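PDB 3VF1: 11R-lipoxygenase from Gersemia fruticosa, which is a calcium-regulated, non-heme iron dioxygenase that probably inserts both atoms of molecular oxygen into polyunsaturated fatty acids. Local coordinates for residues Q175-A183 with L394-V405. Residues are numbered along the deposited sequence; the frame is centred on the assembly and turned at random.
With FE2 (Fe (II) ion), chain E.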
loop_
_atom_site.group_PDB
_atom_site.type_symbol
_atom_site.label_atom_id
_atom_site.label_comp_id
_atom_site.label_asym_id
_atom_site.label_seq_id
_atom_site.Cartn_x
_atom_site.Cartn_y
_atom_site.Cartn_z
ATOM N N GLN A 175 -6.831 -18.843 7.151
ATOM C CA GLN A 175 -7.135 -19.678 5.993
ATOM C C GLN A 175 -7.131 -18.897 4.678
ATOM O O GLN A 175 -7.812 -17.881 4.543
ATOM C CB GLN A 175 -8.485 -20.368 6.191
ATOM C CG GLN A 175 -8.514 -21.816 5.724
ATOM C CD GLN A 175 -9.630 -22.616 6.373
ATOM O OE1 GLN A 175 -10.203 -22.200 7.380
ATOM N NE2 GLN A 175 -9.941 -23.773 5.798
ATOM N N ASP A 176 -6.354 -19.389 3.716
ATOM C CA ASP A 176 -6.299 -18.818 2.373
ATOM C C ASP A 176 -5.971 -17.326 2.373
ATOM O O ASP A 176 -6.578 -16.548 1.639
ATOM C CB ASP A 176 -7.619 -19.064 1.637
ATOM C CG ASP A 176 -7.834 -20.526 1.304
ATOM O OD1 ASP A 176 -6.831 -21.241 1.109
ATOM O OD2 ASP A 176 -9.003 -20.961 1.236
ATOM N N LEU A 177 -5.003 -16.939 3.196
ATOM C CA LEU A 177 -4.540 -15.558 3.240
ATOM C C LEU A 177 -3.053 -15.513 3.572
ATOM O O LEU A 177 -2.498 -16.485 4.087
ATOM C CB LEU A 177 -5.329 -14.759 4.280
ATOM C CG LEU A 177 -6.795 -14.463 3.953
ATOM C CD1 LEU A 177 -7.481 -13.804 5.138
ATOM C CD2 LEU A 177 -6.909 -13.581 2.717
ATOM N N PRO A 178 -2.399 -14.380 3.276
ATOM C CA PRO A 178 -0.985 -14.221 3.630
ATOM C C PRO A 178 -0.793 -14.247 5.141
ATOM O O PRO A 178 -1.741 -13.985 5.881
ATOM C CB PRO A 178 -0.636 -12.830 3.085
ATOM C CG PRO A 178 -1.710 -12.500 2.103
ATOM C CD PRO A 178 -2.937 -13.191 2.596
ATOM N N GLY A 179 0.416 -14.562 5.592
ATOM C CA GLY A 179 0.725 -14.512 7.007
ATOM C C GLY A 179 0.613 -13.088 7.512
ATOM O O GLY A 179 0.595 -12.143 6.723
ATOM N N PHE A 180 0.533 -12.927 8.827
ATOM C CA PHE A 180 0.409 -11.603 9.423
ATOM C C PHE A 180 0.999 -11.593 10.826
ATOM O O PHE A 180 1.244 -12.647 11.408
ATOM C CB PHE A 180 -1.058 -11.168 9.456
ATOM C CG PHE A 180 -1.969 -12.149 10.143
ATOM C CD1 PHE A 180 -2.381 -13.303 9.496
ATOM C CD2 PHE A 180 -2.424 -11.909 11.431
ATOM C CE1 PHE A 180 -3.221 -14.205 10.123
ATOM C CE2 PHE A 180 -3.267 -12.806 12.062
ATOM C CZ PHE A 180 -3.667 -13.956 11.408
ATOM N N VAL A 181 1.235 -10.399 11.361
ATOM C CA VAL A 181 1.806 -10.266 12.695
ATOM C C VAL A 181 0.778 -10.643 13.752
ATOM O O VAL A 181 -0.425 -10.467 13.551
ATOM C CB VAL A 181 2.287 -8.826 12.967
ATOM C CG1 VAL A 181 1.099 -7.887 13.141
ATOM C CG2 VAL A 181 3.177 -8.791 14.199
ATOM N N ASP A 182 1.256 -11.165 14.877
ATOM C CA ASP A 182 0.385 -11.508 15.992
ATOM C C ASP A 182 0.168 -10.283 16.873
ATOM O O ASP A 182 1.069 -9.859 17.596
ATOM C CB ASP A 182 0.994 -12.642 16.818
ATOM C CG ASP A 182 0.108 -13.063 17.976
ATOM O OD1 ASP A 182 -0.870 -12.343 18.274
ATOM O OD2 ASP A 182 0.390 -14.112 18.593
ATOM N N ALA A 183 -1.033 -9.719 16.802
ATOM C CA ALA A 183 -1.388 -8.560 17.610
ATOM C C ALA A 183 -2.903 -8.430 17.683
ATOM O O ALA A 183 -3.589 -8.499 16.665
ATOM C CB ALA A 183 -0.776 -7.301 17.026
ATOM N N LEU A 394 -6.080 -6.764 -0.246
ATOM C CA LEU A 394 -5.303 -7.993 -0.378
ATOM C C LEU A 394 -3.942 -7.760 -1.029
ATOM O O LEU A 394 -2.901 -8.016 -0.422
ATOM C CB LEU A 394 -6.069 -9.043 -1.185
ATOM C CG LEU A 394 -5.265 -10.318 -1.460
ATOM C CD1 LEU A 394 -4.849 -10.983 -0.154
ATOM C CD2 LEU A 394 -6.048 -11.289 -2.330
ATOM N N ARG A 395 -3.953 -7.269 -2.263
ATOM C CA ARG A 395 -2.746 -7.242 -3.082
ATOM C C ARG A 395 -1.736 -6.166 -2.676
ATOM O O ARG A 395 -0.600 -6.175 -3.151
ATOM C CB ARG A 395 -3.116 -7.103 -4.561
ATOM C CG ARG A 395 -3.737 -8.360 -5.149
ATOM C CD ARG A 395 -3.988 -8.230 -6.645
ATOM N NE ARG A 395 -2.753 -8.051 -7.404
ATOM C CZ ARG A 395 -1.934 -9.038 -7.760
ATOM N NH1 ARG A 395 -2.199 -10.294 -7.422
ATOM N NH2 ARG A 395 -0.836 -8.767 -8.454
ATOM N N CYS A 396 -2.139 -5.245 -1.807
ATOM C CA CYS A 396 -1.208 -4.251 -1.276
ATOM C C CYS A 396 -0.989 -4.441 0.222
ATOM O O CYS A 396 0.114 -4.774 0.656
ATOM C CB CYS A 396 -1.695 -2.824 -1.551
ATOM S SG CYS A 396 -1.608 -2.306 -3.281
ATOM N N HIS A 397 -2.039 -4.228 1.006
ATOM C CA HIS A 397 -1.925 -4.282 2.460
ATOM C C HIS A 397 -1.485 -5.660 2.960
ATOM O O HIS A 397 -0.433 -5.787 3.588
ATOM C CB HIS A 397 -3.248 -3.878 3.119
ATOM C CG HIS A 397 -3.500 -2.402 3.117
ATOM N ND1 HIS A 397 -3.511 -1.649 4.271
ATOM C CD2 HIS A 397 -3.747 -1.539 2.102
ATOM C CE1 HIS A 397 -3.756 -0.386 3.968
ATOM N NE2 HIS A 397 -3.902 -0.293 2.659
ATOM N N LEU A 398 -2.283 -6.685 2.684
ATOM C CA LEU A 398 -2.049 -8.008 3.258
ATOM C C LEU A 398 -0.856 -8.742 2.640
ATOM O O LEU A 398 -0.117 -9.425 3.345
ATOM C CB LEU A 398 -3.312 -8.866 3.142
ATOM C CG LEU A 398 -4.554 -8.296 3.836
ATOM C CD1 LEU A 398 -5.705 -9.288 3.777
ATOM C CD2 LEU A 398 -4.253 -7.914 5.278
ATOM N N MET A 399 -0.665 -8.604 1.333
ATOM C CA MET A 399 0.415 -9.313 0.648
ATOM C C MET A 399 1.797 -8.754 0.989
ATOM O O MET A 399 2.805 -9.440 0.824
ATOM C CB MET A 399 0.201 -9.282 -0.869
ATOM C CG MET A 399 -0.833 -10.284 -1.370
ATOM S SD MET A 399 -0.279 -11.998 -1.231
ATOM C CE MET A 399 0.980 -12.067 -2.505
ATOM N N MET A 400 1.847 -7.516 1.469
ATOM C CA MET A 400 3.124 -6.883 1.787
ATOM C C MET A 400 3.497 -7.004 3.264
ATOM O O MET A 400 4.662 -6.846 3.621
ATOM C CB MET A 400 3.104 -5.404 1.391
ATOM C CG MET A 400 3.159 -5.151 -0.108
ATOM S SD MET A 400 4.619 -5.861 -0.889
ATOM C CE MET A 400 3.927 -7.330 -1.641
ATOM N N GLU A 401 2.520 -7.286 4.119
ATOM C CA GLU A 401 2.771 -7.338 5.556
ATOM C C GLU A 401 3.829 -8.382 5.934
ATOM O O GLU A 401 4.687 -8.118 6.777
ATOM C CB GLU A 401 1.476 -7.606 6.326
ATOM C CG GLU A 401 1.635 -7.515 7.835
ATOM C CD GLU A 401 0.351 -7.822 8.579
ATOM O OE1 GLU A 401 -0.720 -7.868 7.935
ATOM O OE2 GLU A 401 0.413 -8.017 9.811
ATOM N N PRO A 402 3.771 -9.570 5.312
ATOM C CA PRO A 402 4.724 -10.638 5.634
ATOM C C PRO A 402 6.188 -10.204 5.546
ATOM O O PRO A 402 7.012 -10.710 6.305
ATOM C CB PRO A 402 4.422 -11.701 4.579
ATOM C CG PRO A 402 2.994 -11.487 4.239
ATOM C CD PRO A 402 2.777 -10.008 4.317
ATOM N N THR A 403 6.506 -9.285 4.638
ATOM C CA THR A 403 7.886 -8.840 4.468
ATOM C C THR A 403 8.326 -7.998 5.659
ATOM O O THR A 403 9.502 -7.994 6.021
ATOM C CB THR A 403 8.083 -8.025 3.172
ATOM O OG1 THR A 403 7.416 -6.762 3.282
ATOM C CG2 THR A 403 7.554 -8.791 1.962
ATOM N N ALA A 404 7.382 -7.289 6.268
ATOM C CA ALA A 404 7.679 -6.490 7.450
ATOM C C ALA A 404 7.938 -7.407 8.638
ATOM O O ALA A 404 8.892 -7.213 9.387
ATOM C CB ALA A 404 6.529 -5.540 7.753
ATOM N N VAL A 405 7.083 -8.412 8.797
ATOM C CA VAL A 405 7.202 -9.353 9.905
ATOM C C VAL A 405 8.499 -10.153 9.806
ATOM O O VAL A 405 9.189 -10.358 10.804
ATOM C CB VAL A 405 6.004 -10.326 9.948
ATOM C CG1 VAL A 405 6.201 -11.370 11.037
ATOM C CG2 VAL A 405 4.708 -9.562 10.166
HETATM FE FE FE2 E . -4.395 1.662 1.890
HETATM O O HOH W 1 -1.213 -10.075 5.685
HETATM O O HOH W 2 -6.147 2.888 2.856
#
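P178 and V181 of the irregular segment 175-183 pack against the iron-bearing helix of the lipoxygenase fold, helix 369-410, where it carries a wide pi-type turn at 394-398 and a kink around P402. The apolar part centres on the P178 ring, which points at the helix: its CG lies 3.7 Å from M399 SD, the two side chains crossing at about a right angle, while its CD meets L394 CD1 at 4.0 Å and its CB faces P402 CG. M399 turns at chi2 (-69°), which sets its sulfur against the proline; Y465 of helix 456-465 touches both. At the other end, V405 CG2 packs on V181 CB at 3.8 Å.

The polar part rests on E401. With CG anti to the backbone N (chi1 -173°) and the rest of the chain extended, its carboxylate reaches the loop backbone, where V181 N donates to OE2 at 3.0 Å in an almost straight bond, arriving from above the carboxylate plane. R436 forms a salt bridge to the same oxygen and N432 a hydrogen bond to OE1, so this buried carboxylate is gripped from the loop and from helix 428-438. A leucine here would probably leave V181 N without its acceptor and R436 without its counter-charge. A water bridges the two backbones, 2.9 Å from G179 O and 2.7 Å from L398 O, whose usual i+4 donor is missing because P402 has no N-H; E401 N reaches this carbonyl only weakly.

On the iron side of the helix, one residue before L398, H397 joins H392, H575, N579 and the C-terminal carboxylate of I698 as an iron ligand, its NE2 2.2 Å from the iron.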